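Local coordinates for protein succinate dehydrogenase subunit A (Mycolicibacterium smegmatis, PDB 7D6V) that probably serves as the FAD-carrying flavoprotein subunit of a membrane-bound succinate dehydrogenase, oxidising succinate to fumarate and passing the electrons on toward quinone, at residues T175-D180 with H230-R235; A185-Y190 with V198-P203. One frame throughout, in Å; residues are numbered along the deposited sequence.

Contact 1: T175-D180 with H230-R235; sequences TELILD and HALALR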
ATOM      1  N   THR A 175     -26.015   8.297  -3.944  1.00 15.55           N
ATOM      2  CA  THR A 175     -26.649   9.260  -3.057  1.00 15.55           C
ATOM      3  C   THR A 175     -28.063   8.884  -2.641  1.00 15.55           C
ATOM      4  O   THR A 175     -28.571   9.459  -1.675  1.00 15.55           O
ATOM      5  CB  THR A 175     -26.685  10.649  -3.710  1.00 15.55           C
ATOM      6  OG1 THR A 175     -27.633  10.655  -4.782  1.00 15.55           O
ATOM      7  CG2 THR A 175     -25.319  11.014  -4.254  1.00 15.55           C
ATOM      8  N   GLU A 176     -28.709   7.951  -3.334  1.00 17.09           N
ATOM      9  CA  GLU A 176     -30.074   7.576  -3.005  1.00 17.09           C
ATOM     10  C   GLU A 176     -30.323   6.138  -3.432  1.00 17.09           C
ATOM     11  O   GLU A 176     -29.690   5.624  -4.356  1.00 17.09           O
ATOM     12  CB  GLU A 176     -31.088   8.508  -3.678  1.00 17.09           C
ATOM     13  CG  GLU A 176     -32.469   8.502  -3.051  1.00 17.09           C
ATOM     14  CD  GLU A 176     -32.509   9.232  -1.721  1.00 17.09           C
ATOM     15  OE1 GLU A 176     -32.144   8.630  -0.690  1.00 17.09           O
ATOM     16  OE2 GLU A 176     -32.902  10.417  -1.709  1.00 17.09           O
ATOM     17  N   LEU A 177     -31.257   5.493  -2.743  1.00 17.46           N
ATOM     18  CA  LEU A 177     -31.775   4.190  -3.132  1.00 17.46           C
ATOM     19  C   LEU A 177     -33.219   4.357  -3.574  1.00 17.46           C
ATOM     20  O   LEU A 177     -34.025   4.956  -2.855  1.00 17.46           O
ATOM     21  CB  LEU A 177     -31.683   3.186  -1.980  1.00 17.46           C
ATOM     22  CG  LEU A 177     -30.286   2.830  -1.474  1.00 17.46           C
ATOM     23  CD1 LEU A 177     -30.369   1.787  -0.381  1.00 17.46           C
ATOM     24  CD2 LEU A 177     -29.419   2.341  -2.613  1.00 17.46           C
ATOM     25  N   ILE A 178     -33.540   3.837  -4.745  1.00 19.50           N
ATOM     26  CA  ILE A 178     -34.863   3.996  -5.333  1.00 19.50           C
ATOM     27  C   ILE A 178     -35.735   2.819  -4.927  1.00 19.50           C
ATOM     28  O   ILE A 178     -35.302   1.662  -4.956  1.00 19.50           O
ATOM     29  CB  ILE A 178     -34.770   4.123  -6.865  1.00 19.50           C
ATOM     30  CG1 ILE A 178     -33.768   5.214  -7.248  1.00 19.50           C
ATOM     31  CG2 ILE A 178     -36.132   4.422  -7.458  1.00 19.50           C
ATOM     32  CD1 ILE A 178     -34.156   6.593  -6.781  1.00 19.50           C
ATOM     33  N   LEU A 179     -36.971   3.118  -4.543  1.00 22.52           N
ATOM     34  CA  LEU A 179     -37.925   2.119  -4.093  1.00 22.52           C
ATOM     35  C   LEU A 179     -39.121   2.085  -5.032  1.00 22.52           C
ATOM     36  O   LEU A 179     -39.487   3.099  -5.634  1.00 22.52           O
ATOM     37  CB  LEU A 179     -38.396   2.412  -2.666  1.00 22.52           C
ATOM     38  CG  LEU A 179     -37.673   1.721  -1.509  1.00 22.52           C
ATOM     39  CD1 LEU A 179     -36.181   1.966  -1.559  1.00 22.52           C
ATOM     40  CD2 LEU A 179     -38.238   2.215  -0.197  1.00 22.52           C
ATOM     41  N   ASP A 180     -39.728   0.906  -5.162  1.00 26.26           N
ATOM     42  CA  ASP A 180     -40.930   0.744  -5.972  1.00 26.26           C
ATOM     43  C   ASP A 180     -42.190   0.728  -5.113  1.00 26.26           C
ATOM     44  O   ASP A 180     -43.063   1.587  -5.267  1.00 26.26           O
ATOM     45  CB  ASP A 180     -40.828  -0.544  -6.799  1.00 26.26           C
ATOM     46  CG  ASP A 180     -41.922  -0.660  -7.843  1.00 26.26           C
ATOM     47  OD1 ASP A 180     -42.725   0.286  -7.983  1.00 26.26           O
ATOM     48  OD2 ASP A 180     -41.981  -1.707  -8.524  1.00 26.26           O
ATOM     49  N   HIS A 230     -25.165   3.587   6.093  1.00 16.60           N
ATOM     50  CA  HIS A 230     -26.033   3.750   7.253  1.00 16.60           C
ATOM     51  C   HIS A 230     -27.202   4.668   6.922  1.00 16.60           C
ATOM     52  O   HIS A 230     -28.369   4.297   7.090  1.00 16.60           O
ATOM     53  CB  HIS A 230     -25.238   4.311   8.433  1.00 16.60           C
ATOM     54  CG  HIS A 230     -24.090   3.453   8.862  1.00 16.60           C
ATOM     55  ND1 HIS A 230     -24.142   2.643   9.974  1.00 16.60           N
ATOM     56  CD2 HIS A 230     -22.852   3.291   8.337  1.00 16.60           C
ATOM     57  CE1 HIS A 230     -22.989   2.013  10.113  1.00 16.60           C
ATOM     58  NE2 HIS A 230     -22.190   2.388   9.131  1.00 16.60           N
ATOM     59  N   ALA A 231     -26.900   5.857   6.394  1.00 16.76           N
ATOM     60  CA  ALA A 231     -27.948   6.800   6.025  1.00 16.76           C
ATOM     61  C   ALA A 231     -28.757   6.311   4.833  1.00 16.76           C
ATOM     62  O   ALA A 231     -29.963   6.558   4.769  1.00 16.76           O
ATOM     63  CB  ALA A 231     -27.340   8.167   5.727  1.00 16.76           C
ATOM     64  N   LEU A 232     -28.119   5.617   3.888  1.00 16.27           N
ATOM     65  CA  LEU A 232     -28.842   5.101   2.731  1.00 16.27           C
ATOM     66  C   LEU A 232     -29.904   4.093   3.148  1.00 16.27           C
ATOM     67  O   LEU A 232     -31.068   4.202   2.752  1.00 16.27           O
ATOM     68  CB  LEU A 232     -27.862   4.471   1.741  1.00 16.27           C
ATOM     69  CG  LEU A 232     -27.182   5.414   0.750  1.00 16.27           C
ATOM     70  CD1 LEU A 232     -26.115   4.682  -0.040  1.00 16.27           C
ATOM     71  CD2 LEU A 232     -28.205   6.029  -0.176  1.00 16.27           C
ATOM     72  N   ALA A 233     -29.523   3.107   3.964  1.00 16.64           N
ATOM     73  CA  ALA A 233     -30.485   2.126   4.448  1.00 16.64           C
ATOM     74  C   ALA A 233     -31.521   2.773   5.351  1.00 16.64           C
ATOM     75  O   ALA A 233     -32.705   2.411   5.316  1.00 16.64           O
ATOM     76  CB  ALA A 233     -29.761   1.004   5.188  1.00 16.64           C
ATOM     77  N   LEU A 234     -31.099   3.747   6.156  1.00 17.74           N
ATOM     78  CA  LEU A 234     -32.017   4.379   7.089  1.00 17.74           C
ATOM     79  C   LEU A 234     -33.082   5.183   6.350  1.00 17.74           C
ATOM     80  O   LEU A 234     -34.251   5.193   6.751  1.00 17.74           O
ATOM     81  CB  LEU A 234     -31.207   5.243   8.052  1.00 17.74           C
ATOM     82  CG  LEU A 234     -31.834   5.853   9.293  1.00 17.74           C
ATOM     83  CD1 LEU A 234     -32.320   4.753  10.212  1.00 17.74           C
ATOM     84  CD2 LEU A 234     -30.800   6.698   9.988  1.00 17.74           C
ATOM     85  N   ARG A 235     -32.704   5.847   5.254  1.00 17.05           N
ATOM     86  CA  ARG A 235     -33.674   6.570   4.438  1.00 17.05           C
ATOM     87  C   ARG A 235     -34.466   5.646   3.521  1.00 17.05           C
ATOM     88  O   ARG A 235     -35.587   5.988   3.131  1.00 17.05           O
ATOM     89  CB  ARG A 235     -32.973   7.651   3.612  1.00 17.05           C
ATOM     90  CG  ARG A 235     -32.452   8.819   4.430  1.00 17.05           C
ATOM     91  CD  ARG A 235     -32.041   9.991   3.549  1.00 17.05           C
ATOM     92  NE  ARG A 235     -30.976   9.641   2.616  1.00 17.05           N
ATOM     93  CZ  ARG A 235     -29.692   9.908   2.815  1.00 17.05           C
ATOM     94  NH1 ARG A 235     -28.791   9.551   1.913  1.00 17.05           N
ATOM     95  NH2 ARG A 235     -29.306  10.532   3.916  1.00 17.05           N
TER
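Leu-232 of helix 230-236 packs on Glu-176 and Leu-177, and Arg-235 reaches Glu-176, in a buried strand-on-helix packing within the FAD-binding domain, where an outermost strand, within this chain, of a four-stranded sheet meets a helix close to the cofactor. The two axes pass 8.1 Å apart at 29°, a separation spanned by side chains. Leu-232 does most of the bridging: its CD2 lies 3.7 Å from the CA of Glu-176, and the same methyl is 4.0 Å from CG of Leu-177; the two leucine side chains cross at about a right angle. The polar half lies alongside. Glu-176 starts away from the helix, but a bend at chi2 (74°) brings its carboxylate back, and OE1 comes to the edge of the Arg-235 guanidinium, near its plane, 3.6 Å from NE. The two flat groups are turned 76° apart, which rules out a coplanar, two-pronged pairing. NH1 of Arg-235 is hydrogen-bonded instead to OD1 of Asn-542, on helix 532-556, and Ala-231 O sits over one guanidinium face. Leucine packing therefore joins strand to helix, while the long salt bridge probably adds a mainly electrostatic attraction and the arginine's NH1 has a firmer partner in Asn-542.

Contact 2: A185-Y190 with V198-P203; sequences AGAFGY and VLFEAP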
ATOM      1  N   ALA A 185     -35.495  -0.917  -5.848  1.00 20.06           N
ATOM      2  CA  ALA A 185     -35.635  -0.889  -7.293  1.00 20.06           C
ATOM      3  C   ALA A 185     -34.387  -0.406  -8.012  1.00 20.06           C
ATOM      4  O   ALA A 185     -34.314  -0.542  -9.237  1.00 20.06           O
ATOM      5  CB  ALA A 185     -36.822  -0.004  -7.706  1.00 20.06           C
ATOM      6  N   GLY A 186     -33.416   0.142  -7.301  1.00 17.90           N
ATOM      7  CA  GLY A 186     -32.189   0.585  -7.925  1.00 17.90           C
ATOM      8  C   GLY A 186     -31.485   1.618  -7.073  1.00 17.90           C
ATOM      9  O   GLY A 186     -31.939   1.984  -5.991  1.00 17.90           O
ATOM     10  N   ALA A 187     -30.353   2.082  -7.595  1.00 16.26           N
ATOM     11  CA  ALA A 187     -29.521   3.069  -6.923  1.00 16.26           C
ATOM     12  C   ALA A 187     -29.252   4.236  -7.858  1.00 16.26           C
ATOM     13  O   ALA A 187     -29.076   4.051  -9.064  1.00 16.26           O
ATOM     14  CB  ALA A 187     -28.197   2.456  -6.459  1.00 16.26           C
ATOM     15  N   PHE A 188     -29.219   5.437  -7.292  1.00 16.36           N
ATOM     16  CA  PHE A 188     -28.973   6.665  -8.033  1.00 16.36           C
ATOM     17  C   PHE A 188     -27.720   7.335  -7.488  1.00 16.36           C
ATOM     18  O   PHE A 188     -27.540   7.432  -6.272  1.00 16.36           O
ATOM     19  CB  PHE A 188     -30.177   7.608  -7.931  1.00 16.36           C
ATOM     20  CG  PHE A 188     -29.981   8.930  -8.613  1.00 16.36           C
ATOM     21  CD1 PHE A 188     -30.285   9.083  -9.953  1.00 16.36           C
ATOM     22  CD2 PHE A 188     -29.509  10.023  -7.912  1.00 16.36           C
ATOM     23  CE1 PHE A 188     -30.112  10.297 -10.578  1.00 16.36           C
ATOM     24  CE2 PHE A 188     -29.330  11.236  -8.537  1.00 16.36           C
ATOM     25  CZ  PHE A 188     -29.635  11.373  -9.870  1.00 16.36           C
ATOM     26  N   GLY A 189     -26.855   7.793  -8.383  1.00 14.96           N
ATOM     27  CA  GLY A 189     -25.637   8.438  -7.952  1.00 14.96           C
ATOM     28  C   GLY A 189     -25.042   9.282  -9.053  1.00 14.96           C
ATOM     29  O   GLY A 189     -25.675   9.537 -10.078  1.00 14.96           O
ATOM     30  N   TYR A 190     -23.801   9.707  -8.834  1.00 14.84           N
ATOM     31  CA  TYR A 190     -23.106  10.552  -9.790  1.00 14.84           C
ATOM     32  C   TYR A 190     -21.680  10.058  -9.971  1.00 14.84           C
ATOM     33  O   TYR A 190     -21.105   9.425  -9.083  1.00 14.84           O
ATOM     34  CB  TYR A 190     -23.093  12.026  -9.345  1.00 14.84           C
ATOM     35  CG  TYR A 190     -22.368  12.266  -8.042  1.00 14.84           C
ATOM     36  CD1 TYR A 190     -23.041  12.210  -6.834  1.00 14.84           C
ATOM     37  CD2 TYR A 190     -21.010  12.548  -8.019  1.00 14.84           C
ATOM     38  CE1 TYR A 190     -22.385  12.424  -5.644  1.00 14.84           C
ATOM     39  CE2 TYR A 190     -20.346  12.759  -6.835  1.00 14.84           C
ATOM     40  CZ  TYR A 190     -21.039  12.699  -5.650  1.00 14.84           C
ATOM     41  OH  TYR A 190     -20.384  12.911  -4.461  1.00 14.84           O
ATOM     42  N   VAL A 198     -25.983   8.741 -12.840  1.00 15.98           N
ATOM     43  CA  VAL A 198     -26.117   7.352 -13.244  1.00 15.98           C
ATOM     44  C   VAL A 198     -27.166   6.683 -12.366  1.00 15.98           C
ATOM     45  O   VAL A 198     -27.189   6.866 -11.143  1.00 15.98           O
ATOM     46  CB  VAL A 198     -24.761   6.613 -13.173  1.00 15.98           C
ATOM     47  CG1 VAL A 198     -24.161   6.703 -11.780  1.00 15.98           C
ATOM     48  CG2 VAL A 198     -24.916   5.168 -13.603  1.00 15.98           C
ATOM     49  N   LEU A 199     -28.056   5.933 -13.005  1.00 16.30           N
ATOM     50  CA  LEU A 199     -29.100   5.176 -12.333  1.00 16.30           C
ATOM     51  C   LEU A 199     -28.902   3.698 -12.625  1.00 16.30           C
ATOM     52  O   LEU A 199     -28.865   3.291 -13.791  1.00 16.30           O
ATOM     53  CB  LEU A 199     -30.487   5.629 -12.787  1.00 16.30           C
ATOM     54  CG  LEU A 199     -31.644   4.717 -12.384  1.00 16.30           C
ATOM     55  CD1 LEU A 199     -31.855   4.742 -10.881  1.00 16.30           C
ATOM     56  CD2 LEU A 199     -32.909   5.115 -13.115  1.00 16.30           C
ATOM     57  N   PHE A 200     -28.786   2.904 -11.571  1.00 16.13           N
ATOM     58  CA  PHE A 200     -28.772   1.455 -11.669  1.00 16.13           C
ATOM     59  C   PHE A 200     -30.164   0.928 -11.358  1.00 16.13           C
ATOM     60  O   PHE A 200     -30.907   1.519 -10.574  1.00 16.13           O
ATOM     61  CB  PHE A 200     -27.739   0.858 -10.715  1.00 16.13           C
ATOM     62  CG  PHE A 200     -26.350   1.389 -10.927  1.00 16.13           C
ATOM     63  CD1 PHE A 200     -25.490   0.779 -11.818  1.00 16.13           C
ATOM     64  CD2 PHE A 200     -25.911   2.507 -10.243  1.00 16.13           C
ATOM     65  CE1 PHE A 200     -24.219   1.270 -12.018  1.00 16.13           C
ATOM     66  CE2 PHE A 200     -24.642   3.001 -10.439  1.00 16.13           C
ATOM     67  CZ  PHE A 200     -23.796   2.382 -11.326  1.00 16.13           C
ATOM     68  N   GLU A 201     -30.524  -0.181 -11.993  1.00 19.11           N
ATOM     69  CA  GLU A 201     -31.883  -0.710 -11.941  1.00 19.11           C
ATOM     70  C   GLU A 201     -31.875  -2.163 -11.487  1.00 19.11           C
ATOM     71  O   GLU A 201     -32.486  -3.038 -12.102  1.00 19.11           O
ATOM     72  CB  GLU A 201     -32.573  -0.561 -13.291  1.00 19.11           C
ATOM     73  CG  GLU A 201     -33.098   0.833 -13.559  1.00 19.11           C
ATOM     74  CD  GLU A 201     -33.285   1.108 -15.036  1.00 19.11           C
ATOM     75  OE1 GLU A 201     -32.271   1.305 -15.735  1.00 19.11           O
ATOM     76  OE2 GLU A 201     -34.445   1.131 -15.500  1.00 19.11           O
ATOM     77  N   ALA A 202     -31.171  -2.436 -10.413  1.00 17.82           N
ATOM     78  CA  ALA A 202     -31.141  -3.802  -9.919  1.00 17.82           C
ATOM     79  C   ALA A 202     -32.210  -4.025  -8.855  1.00 17.82           C
ATOM     80  O   ALA A 202     -32.528  -3.116  -8.084  1.00 17.82           O
ATOM     81  CB  ALA A 202     -29.771  -4.122  -9.334  1.00 17.82           C
ATOM     82  N   PRO A 203     -32.781  -5.231  -8.791  1.00 18.47           N
ATOM     83  CA  PRO A 203     -33.753  -5.535  -7.731  1.00 18.47           C
ATOM     84  C   PRO A 203     -33.132  -5.823  -6.373  1.00 18.47           C
ATOM     85  O   PRO A 203     -33.874  -5.926  -5.388  1.00 18.47           O
ATOM     86  CB  PRO A 203     -34.479  -6.772  -8.271  1.00 18.47           C
ATOM     87  CG  PRO A 203     -33.507  -7.409  -9.180  1.00 18.47           C
ATOM     88  CD  PRO A 203     -32.696  -6.307  -9.791  1.00 18.47           C
TER
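Phe-200 faces Ala-187 across an antiparallel beta hairpin, and its side chain lies beside the strand it pairs with. Its CB is 3.8 Å from Ala-187 O. With CG beside its own backbone N (chi1 -56°), the ring presents its edge to that same oxygen, CD2 standing 3.7 Å away, and CD2 also meets the methyl of Ala-187 more loosely. Farther out, the ring meets Phe-169 edge-to-face. Phe-200 N donates a hydrogen bond to Ala-187 O at 2.8 Å, and CD1 of Leu-199 packs near this oxygen. At the other end of the pairing, Gly-189 and Val-198 exchange two backbone hydrogen bonds of 2.9 Å each, Gly-189 N to Val-198 O and Val-198 N to Gly-189 O, while CG1 of Val-198 rests against the glycine carbonyl. Gly-186 and Ala-185 form a classic beta bulge opposite Ile-178. Phe-188 and Leu-199 project from the other face onto helix 458-469, both reaching Val-461, while strands 172-179 and 5-7 flank the hairpin on either side.

Overall arrangement
Both contacts are buried and both reach one sheet, in which strand 172-179 of contact 1 pairs with strand 184-191 of contact 2; Ile-178 and Ala-185 are linked by a probable hydrogen bond, Ile-178 O to Ala-185 N at 2.7 Å. Contact 2 is nested inside the chain loop that contact 1 closes, and their centres lie 11 Å apart. The chemistry follows the place. Inside the sheet, 185-190 and 198-203 are held by backbone bonds, and their side chains serve the two faces. At an edge of it, 175-180 faces a helix near FAD, and side chains do the joining, through leucines and one long ion pair.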